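Local coordinates for protein chintase (PDB 5YUQ) that hydrolyses chitin as a family-18 glycosidase with a tunnel-shaped active site that probably encloses the polysaccharide chain, at residues Y27-P32 with S61-G66; D182-R187 with G205-S210; A193-Y198 with Q333-Y338. One frame throughout, in Å; residues are numbered along the deposited sequence.

Contact 1: residues Y27-P32 with S61-G66; sequences YAFAEP and SLSVGG
Residues 27-32 and 61-65 run side by side as parallel strands, their short axes 4.5 Å apart at closest approach and inclined by 43°. Four backbone bonds join them: Tyr27 N to Ser61 O, Ser63 N to Tyr27 O, Ala30 N to Ser63 O and Gly65 N to Ala30 O. Ser63 thus spans from Tyr27 to Ala30, one residue more than a regular parallel pair would allow, and within the extra length lies a cis peptide bond between Ala28 and Phe29. Ala30 O also takes a CA-H contact from Val64 CA at 3.2 Å.

These are the second and third strands of the family-18 TIM barrel, and Ser63, Gly65 and Gly66 belong to its SxGG signature. On the inner side, Ser63 OG meets Phe29 at the ring edge, 3.3 Å from CE1, while hydrogen-bonding Asn103 of the next strand. The Phe29 ring is clamped between Ala28 CB on one face and Gly66 CA on the other; Gly66, without a side chain, lays its CA over the centre of the ring in a CH-pi contact, 3.6 Å from the centroid and 12° off the normal. A water donates to both Glu31 OE2 and Gly65 O, the latter at 2.7 Å, and Glu31 OE2 is also bonded to Thr68.

Toward the surrounding helices, Leu62 sends its CG anti to the backbone N (chi1 178°), which carries CD2 to 3.7 Å from Ala30 CB and CD1 close to Tyr27 O. Pro32 CG lies 3.6 Å from Val64 CG1, and both residues pack against Phe73. The Tyr27 ring meets Leu62 CD1 obliquely, while its hydroxyl bonds Asp10 and Gln45.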
# COMPACT_ATOMS: atom_id res chain seq x y z
N TYR A 27 3.93 -7.68 -8.55
CA TYR A 27 5.28 -7.22 -8.85
C TYR A 27 5.29 -5.71 -9.10
O TYR A 27 4.68 -5.23 -10.05
CB TYR A 27 5.82 -7.98 -10.07
CG TYR A 27 7.30 -7.79 -10.30
CD1 TYR A 27 7.79 -6.61 -10.85
CD2 TYR A 27 8.20 -8.79 -9.99
CE1 TYR A 27 9.15 -6.43 -11.06
CE2 TYR A 27 9.55 -8.63 -10.20
CZ TYR A 27 10.02 -7.45 -10.74
OH TYR A 27 11.37 -7.29 -10.94
N ALA A 28 5.99 -4.98 -8.24
CA ALA A 28 5.99 -3.51 -8.27
C ALA A 28 7.36 -2.97 -8.67
O ALA A 28 8.36 -3.47 -8.17
CB ALA A 28 5.62 -3.00 -6.89
N PHE A 29 7.45 -1.97 -9.55
CA PHE A 29 6.35 -1.35 -10.29
C PHE A 29 6.76 -1.19 -11.75
O PHE A 29 7.94 -0.97 -12.05
CB PHE A 29 6.09 0.08 -9.78
CG PHE A 29 5.40 0.16 -8.45
CD1 PHE A 29 4.06 -0.20 -8.33
CD2 PHE A 29 6.08 0.62 -7.33
CE1 PHE A 29 3.43 -0.13 -7.10
CE2 PHE A 29 5.45 0.70 -6.10
CZ PHE A 29 4.12 0.32 -5.98
N ALA A 30 5.79 -1.25 -12.65
CA ALA A 30 5.98 -0.72 -14.00
C ALA A 30 5.44 0.70 -13.95
O ALA A 30 4.33 0.92 -13.45
CB ALA A 30 5.22 -1.55 -15.01
N GLU A 31 6.21 1.66 -14.44
CA GLU A 31 5.81 3.07 -14.36
C GLU A 31 5.47 3.61 -15.74
O GLU A 31 6.31 3.62 -16.64
CB GLU A 31 6.95 3.90 -13.74
CG GLU A 31 7.31 3.49 -12.32
CD GLU A 31 8.28 4.46 -11.66
OE1 GLU A 31 9.06 5.12 -12.38
OE2 GLU A 31 8.25 4.58 -10.42
N PRO A 32 4.22 4.07 -15.93
CA PRO A 32 3.86 4.62 -17.23
C PRO A 32 4.66 5.88 -17.54
O PRO A 32 4.78 6.76 -16.69
CB PRO A 32 2.37 4.96 -17.08
CG PRO A 32 1.90 4.09 -15.94
CD PRO A 32 3.07 4.01 -15.01
N SER A 61 0.67 -10.82 -10.79
CA SER A 61 0.24 -9.61 -11.46
C SER A 61 1.37 -8.60 -11.48
O SER A 61 2.20 -8.59 -10.59
CB SER A 61 -0.94 -8.97 -10.72
OG SER A 61 -2.08 -9.80 -10.76
N LEU A 62 1.37 -7.74 -12.49
CA LEU A 62 2.26 -6.59 -12.51
C LEU A 62 1.52 -5.39 -11.96
O LEU A 62 0.38 -5.13 -12.36
CB LEU A 62 2.72 -6.31 -13.94
CG LEU A 62 3.62 -5.10 -14.15
CD1 LEU A 62 4.94 -5.27 -13.42
CD2 LEU A 62 3.84 -4.89 -15.64
N SER A 63 2.15 -4.69 -11.02
CA SER A 63 1.61 -3.44 -10.50
C SER A 63 2.12 -2.28 -11.33
O SER A 63 3.33 -2.14 -11.53
CB SER A 63 1.97 -3.25 -9.03
OG SER A 63 1.26 -2.15 -8.49
N VAL A 64 1.19 -1.45 -11.78
CA VAL A 64 1.49 -0.34 -12.67
C VAL A 64 1.21 0.96 -11.93
O VAL A 64 0.08 1.20 -11.48
CB VAL A 64 0.61 -0.41 -13.94
CG1 VAL A 64 0.83 0.80 -14.83
CG2 VAL A 64 0.88 -1.70 -14.70
N GLY A 65 2.23 1.81 -11.80
CA GLY A 65 2.06 3.07 -11.10
C GLY A 65 2.98 3.12 -9.89
O GLY A 65 4.19 3.01 -10.04
N GLY A 66 2.39 3.28 -8.71
CA GLY A 66 3.16 3.44 -7.49
C GLY A 66 3.41 4.91 -7.22
O GLY A 66 3.05 5.76 -8.03
O HOH W 1 6.56 3.61 -8.83

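Contact 2: residues D182-R187 with G205-S210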
# COMPACT_ATOMS: atom_id res chain seq x y z
N ASP A 182 0.74 3.90 6.12
CA ASP A 182 1.18 5.28 5.94
C ASP A 182 0.04 6.24 6.26
O ASP A 182 -0.12 7.28 5.62
CB ASP A 182 1.68 5.54 4.51
CG ASP A 182 2.84 4.66 4.13
OD1 ASP A 182 3.54 4.15 5.04
OD2 ASP A 182 3.06 4.49 2.92
N VAL A 183 -0.75 5.89 7.27
CA VAL A 183 -1.94 6.67 7.59
C VAL A 183 -1.55 7.97 8.27
O VAL A 183 -2.04 9.04 7.89
CB VAL A 183 -2.92 5.88 8.47
CG1 VAL A 183 -4.06 6.78 8.90
CG2 VAL A 183 -3.46 4.67 7.71
N ASN A 184 -0.66 7.90 9.25
CA ASN A 184 -0.23 9.10 9.94
C ASN A 184 1.22 9.43 9.68
O ASN A 184 2.02 8.56 9.33
CB ASN A 184 -0.51 8.96 11.43
CG ASN A 184 -1.99 8.87 11.72
OD1 ASN A 184 -2.71 9.85 11.60
ND2 ASN A 184 -2.45 7.68 12.08
N GLY A 185 1.56 10.71 9.84
CA GLY A 185 2.93 11.14 9.66
C GLY A 185 3.11 12.60 10.02
O GLY A 185 2.38 13.15 10.84
N ILE A 186 4.13 13.23 9.44
CA ILE A 186 4.40 14.64 9.79
C ILE A 186 3.33 15.67 9.44
O ILE A 186 3.41 16.76 9.90
CB ILE A 186 5.71 15.20 9.20
CG1 ILE A 186 5.72 15.17 7.67
CG2 ILE A 186 6.87 14.45 9.75
CD1 ILE A 186 6.85 15.99 7.11
N ARG A 187 2.37 15.28 8.62
CA ARG A 187 1.29 16.21 8.30
C ARG A 187 0.32 16.31 9.47
O ARG A 187 -0.59 17.14 9.47
CB ARG A 187 0.56 15.79 7.02
CG ARG A 187 1.26 16.25 5.73
CD ARG A 187 0.78 15.47 4.51
NE ARG A 187 1.79 14.53 4.03
CZ ARG A 187 1.54 13.29 3.62
NH1 ARG A 187 0.29 12.83 3.62
NH2 ARG A 187 2.53 12.51 3.21
N GLY A 205 -5.68 15.35 16.22
CA GLY A 205 -4.33 15.57 15.76
C GLY A 205 -3.76 14.44 14.93
O GLY A 205 -2.55 14.40 14.68
N VAL A 206 -4.62 13.52 14.50
CA VAL A 206 -4.20 12.43 13.63
C VAL A 206 -5.21 12.33 12.49
O VAL A 206 -6.26 12.98 12.53
CB VAL A 206 -4.12 11.08 14.36
CG1 VAL A 206 -3.13 11.15 15.53
CG2 VAL A 206 -5.50 10.65 14.85
N GLU A 207 -4.90 11.53 11.48
CA GLU A 207 -5.85 11.32 10.39
C GLU A 207 -7.02 10.49 10.88
O GLU A 207 -6.84 9.50 11.57
CB GLU A 207 -5.16 10.59 9.23
CG GLU A 207 -4.02 11.38 8.61
CD GLU A 207 -4.47 12.71 8.04
OE1 GLU A 207 -5.45 12.74 7.27
OE2 GLU A 207 -3.84 13.74 8.36
N PRO A 208 -8.24 10.90 10.51
CA PRO A 208 -9.45 10.23 11.00
C PRO A 208 -9.80 9.01 10.16
O PRO A 208 -10.92 8.90 9.63
CB PRO A 208 -10.51 11.32 10.84
CG PRO A 208 -10.08 12.04 9.61
CD PRO A 208 -8.56 12.09 9.70
N THR A 209 -8.86 8.08 10.04
CA THR A 209 -9.13 6.85 9.31
C THR A 209 -8.28 5.69 9.83
O THR A 209 -7.43 5.87 10.70
CB THR A 209 -8.97 7.04 7.78
OG1 THR A 209 -9.48 5.87 7.10
CG2 THR A 209 -7.51 7.25 7.39
N SER A 210 -8.53 4.52 9.27
CA SER A 210 -7.94 3.28 9.75
C SER A 210 -8.39 2.20 8.79
O SER A 210 -9.14 2.48 7.84
CB SER A 210 -8.47 2.95 11.14
OG SER A 210 -9.88 2.72 11.08
O HOH W 2 -5.54 7.32 12.25
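One amide group and one water do nearly all the polar work between Asn184 and the 206-209 backbone, in a contact where neither segment has regular secondary structure. Asn184 OD1 accepts the N-H of Glu207 at 2.8 Å, a bond bent little at the hydrogen (164°) and met almost head-on to the side-chain C=O. On the other branch of the same amide, ND2 gives one bond to Ala193 O and another, 3.1 Å long, to the water. That water in turn donates to Glu207 O and, at 2.8 Å, to Thr209 O, so it takes one bond and gives two. The amide reaches this place with CG anti to its own carbonyl carbon (chi1 -64°), which swings the group across to residues 206-209.

The backbone it reads is tightly curved. Pro208 sits at the centre of an inverse gamma turn closed by a weak bond from Thr209 N to Glu207 O, and this brings the carbonyls of Glu207 and Thr209 near enough together for one water to serve both.

Around this polar core lie van der Waals contacts, two of them between a carbon and an oxygen. Val206 CB lies 3.3 Å from Asn184 OD1. Glu207, its chain bent at chi2, lays CG only 3.1 Å from Val183 O, and Val183 CG1 meets Thr209 CG2 at 3.8 Å. Beyond the turn, Ser210 occupies the N-cap position of helix 211-220; its side chain caps a backbone N of the helix, and OG bonds Asp213 as well.

With both branches of the Asn184 amide engaged, by Glu207 N on one side and by Ala193 O and the water on the other, a flip of the group would set donor against donor at Glu207 N, so its orientation is fixed.

Contact 3: residues A193-Y198 with Q333-Y338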
# COMPACT_ATOMS: atom_id res chain seq x y z
N ALA A 193 -0.89 5.79 14.60
CA ALA A 193 -0.40 4.52 14.08
C ALA A 193 -0.14 4.58 12.57
O ALA A 193 -0.80 5.32 11.83
CB ALA A 193 -1.37 3.39 14.42
N ASN A 194 0.84 3.80 12.13
CA ASN A 194 1.12 3.67 10.70
C ASN A 194 -0.05 3.00 10.01
O ASN A 194 -0.49 3.41 8.94
CB ASN A 194 2.38 2.82 10.52
CG ASN A 194 2.73 2.60 9.07
OD1 ASN A 194 2.62 3.50 8.24
ND2 ASN A 194 3.17 1.39 8.75
N ALA A 195 -0.52 1.93 10.64
CA ALA A 195 -1.59 1.13 10.07
C ALA A 195 -2.61 0.81 11.15
O ALA A 195 -2.77 -0.35 11.52
CB ALA A 195 -1.02 -0.14 9.48
N PRO A 196 -3.30 1.83 11.65
CA PRO A 196 -4.28 1.56 12.70
C PRO A 196 -5.40 0.69 12.17
O PRO A 196 -5.83 0.87 11.03
CB PRO A 196 -4.84 2.95 13.03
CG PRO A 196 -4.61 3.77 11.79
CD PRO A 196 -3.35 3.23 11.18
N LEU A 197 -5.86 -0.25 12.99
CA LEU A 197 -7.02 -1.05 12.60
C LEU A 197 -8.28 -0.24 12.88
O LEU A 197 -9.26 -0.31 12.13
CB LEU A 197 -7.04 -2.37 13.37
CG LEU A 197 -8.21 -3.30 13.04
CD1 LEU A 197 -8.25 -3.61 11.56
CD2 LEU A 197 -8.07 -4.57 13.86
N TYR A 198 -8.24 0.56 13.93
CA TYR A 198 -9.34 1.46 14.28
C TYR A 198 -8.87 2.88 14.53
O TYR A 198 -7.70 3.11 14.86
CB TYR A 198 -10.08 0.96 15.53
CG TYR A 198 -10.64 -0.42 15.41
CD1 TYR A 198 -11.83 -0.64 14.73
CD2 TYR A 198 -9.99 -1.51 15.97
CE1 TYR A 198 -12.35 -1.90 14.61
CE2 TYR A 198 -10.52 -2.78 15.86
CZ TYR A 198 -11.70 -2.97 15.18
OH TYR A 198 -12.23 -4.23 15.05
N GLN A 333 -2.34 -10.41 13.11
CA GLN A 333 -3.40 -11.37 13.40
C GLN A 333 -4.72 -10.63 13.63
O GLN A 333 -5.76 -11.05 13.14
CB GLN A 333 -3.06 -12.21 14.64
CG GLN A 333 -4.14 -13.25 14.98
CD GLN A 333 -4.25 -14.34 13.93
OE1 GLN A 333 -3.27 -15.00 13.60
NE2 GLN A 333 -5.46 -14.54 13.41
N ASP A 334 -4.67 -9.51 14.33
CA ASP A 334 -5.89 -8.77 14.63
C ASP A 334 -6.52 -8.19 13.37
O ASP A 334 -7.74 -8.15 13.24
CB ASP A 334 -5.61 -7.67 15.66
CG ASP A 334 -5.29 -8.22 17.02
OD1 ASP A 334 -5.60 -9.41 17.28
OD2 ASP A 334 -4.73 -7.47 17.85
N LYS A 335 -5.67 -7.76 12.44
CA LYS A 335 -6.14 -7.31 11.13
C LYS A 335 -6.77 -8.45 10.35
O LYS A 335 -7.80 -8.26 9.69
CB LYS A 335 -4.97 -6.68 10.35
CG LYS A 335 -4.59 -5.29 10.86
CD LYS A 335 -3.24 -4.85 10.31
CE LYS A 335 -2.98 -3.38 10.60
NZ LYS A 335 -2.60 -3.11 12.04
N VAL A 336 -6.17 -9.63 10.42
CA VAL A 336 -6.72 -10.80 9.73
C VAL A 336 -8.07 -11.18 10.33
O VAL A 336 -9.02 -11.46 9.59
CB VAL A 336 -5.76 -12.00 9.79
CG1 VAL A 336 -6.46 -13.28 9.35
CG2 VAL A 336 -4.54 -11.73 8.91
N ASP A 337 -8.16 -11.17 11.66
CA ASP A 337 -9.41 -11.49 12.34
C ASP A 337 -10.51 -10.52 11.88
O ASP A 337 -11.64 -10.92 11.61
CB ASP A 337 -9.25 -11.40 13.87
CG ASP A 337 -8.29 -12.44 14.43
OD1 ASP A 337 -8.06 -13.49 13.80
OD2 ASP A 337 -7.75 -12.19 15.54
N TYR A 338 -10.15 -9.25 11.79
CA TYR A 338 -11.07 -8.23 11.31
C TYR A 338 -11.51 -8.51 9.87
O TYR A 338 -12.70 -8.43 9.54
CB TYR A 338 -10.43 -6.85 11.40
CG TYR A 338 -11.31 -5.78 10.80
CD1 TYR A 338 -12.30 -5.16 11.55
CD2 TYR A 338 -11.16 -5.40 9.46
CE1 TYR A 338 -13.13 -4.19 10.99
CE2 TYR A 338 -11.98 -4.43 8.90
CZ TYR A 338 -12.95 -3.83 9.67
OH TYR A 338 -13.76 -2.88 9.10
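Helix 329-341, which leads into the last strand of the barrel, is met on one flank by the long loop that follows the sixth strand, 175-178. Leu197 is the residue of the loop most buried by the helix. Its CD2 rests 3.6 Å from Asp334 O, and its CD1 reaches Tyr338, lying 3.8 Å from CG and making an off-centre CH-pi contact 4.3 Å from the ring centroid. The Tyr338 side chain stands with CG anti to the backbone N (chi1 175°), which sends the ring off the helix to the loop, where Tyr198 OH comes within 3.6 Å of Tyr338 CD1. At its far end, Tyr338 OH bonds Asn212, on helix 211-220.

One turn earlier Lys335 runs past Leu197 CD1, then bends at its last torsion (chi4 75°) to point NZ at Ala195 O, 2.8 Å away and almost in line with the C=O bond. Its CE lies 3.9 Å from Ala195 CB.

Lys335 NZ also forms a salt bridge with Asp327. The buried ammonium is therefore shared between a carboxylate and a backbone carbonyl, a pairing that would be expected to keep it charged and to pin the loop to the helix.

In the fold
From the N terminus, contact 1 comes first: it closes the loop that carries helix 43-55 and pairs two neighbouring barrel strands before the other contacts begin. Contact 2 then closes an irregular excursion after strand 175-178, joining its start to the approach to helix 211-220. Contact 3 starts within that excursion, at 193-198, and ends far downstream on helix 329-341, so contacts 2 and 3 cross. They also touch, through Asp182 N to Asn194 OD1 and Asn184 ND2 to Ala193 O. Asp182, last of the family's MxYD motif, is salt-bridged to Arg237. Contact 1 lies on the opposite side of the chain's centre, about 25 Å from contact 2 between centres.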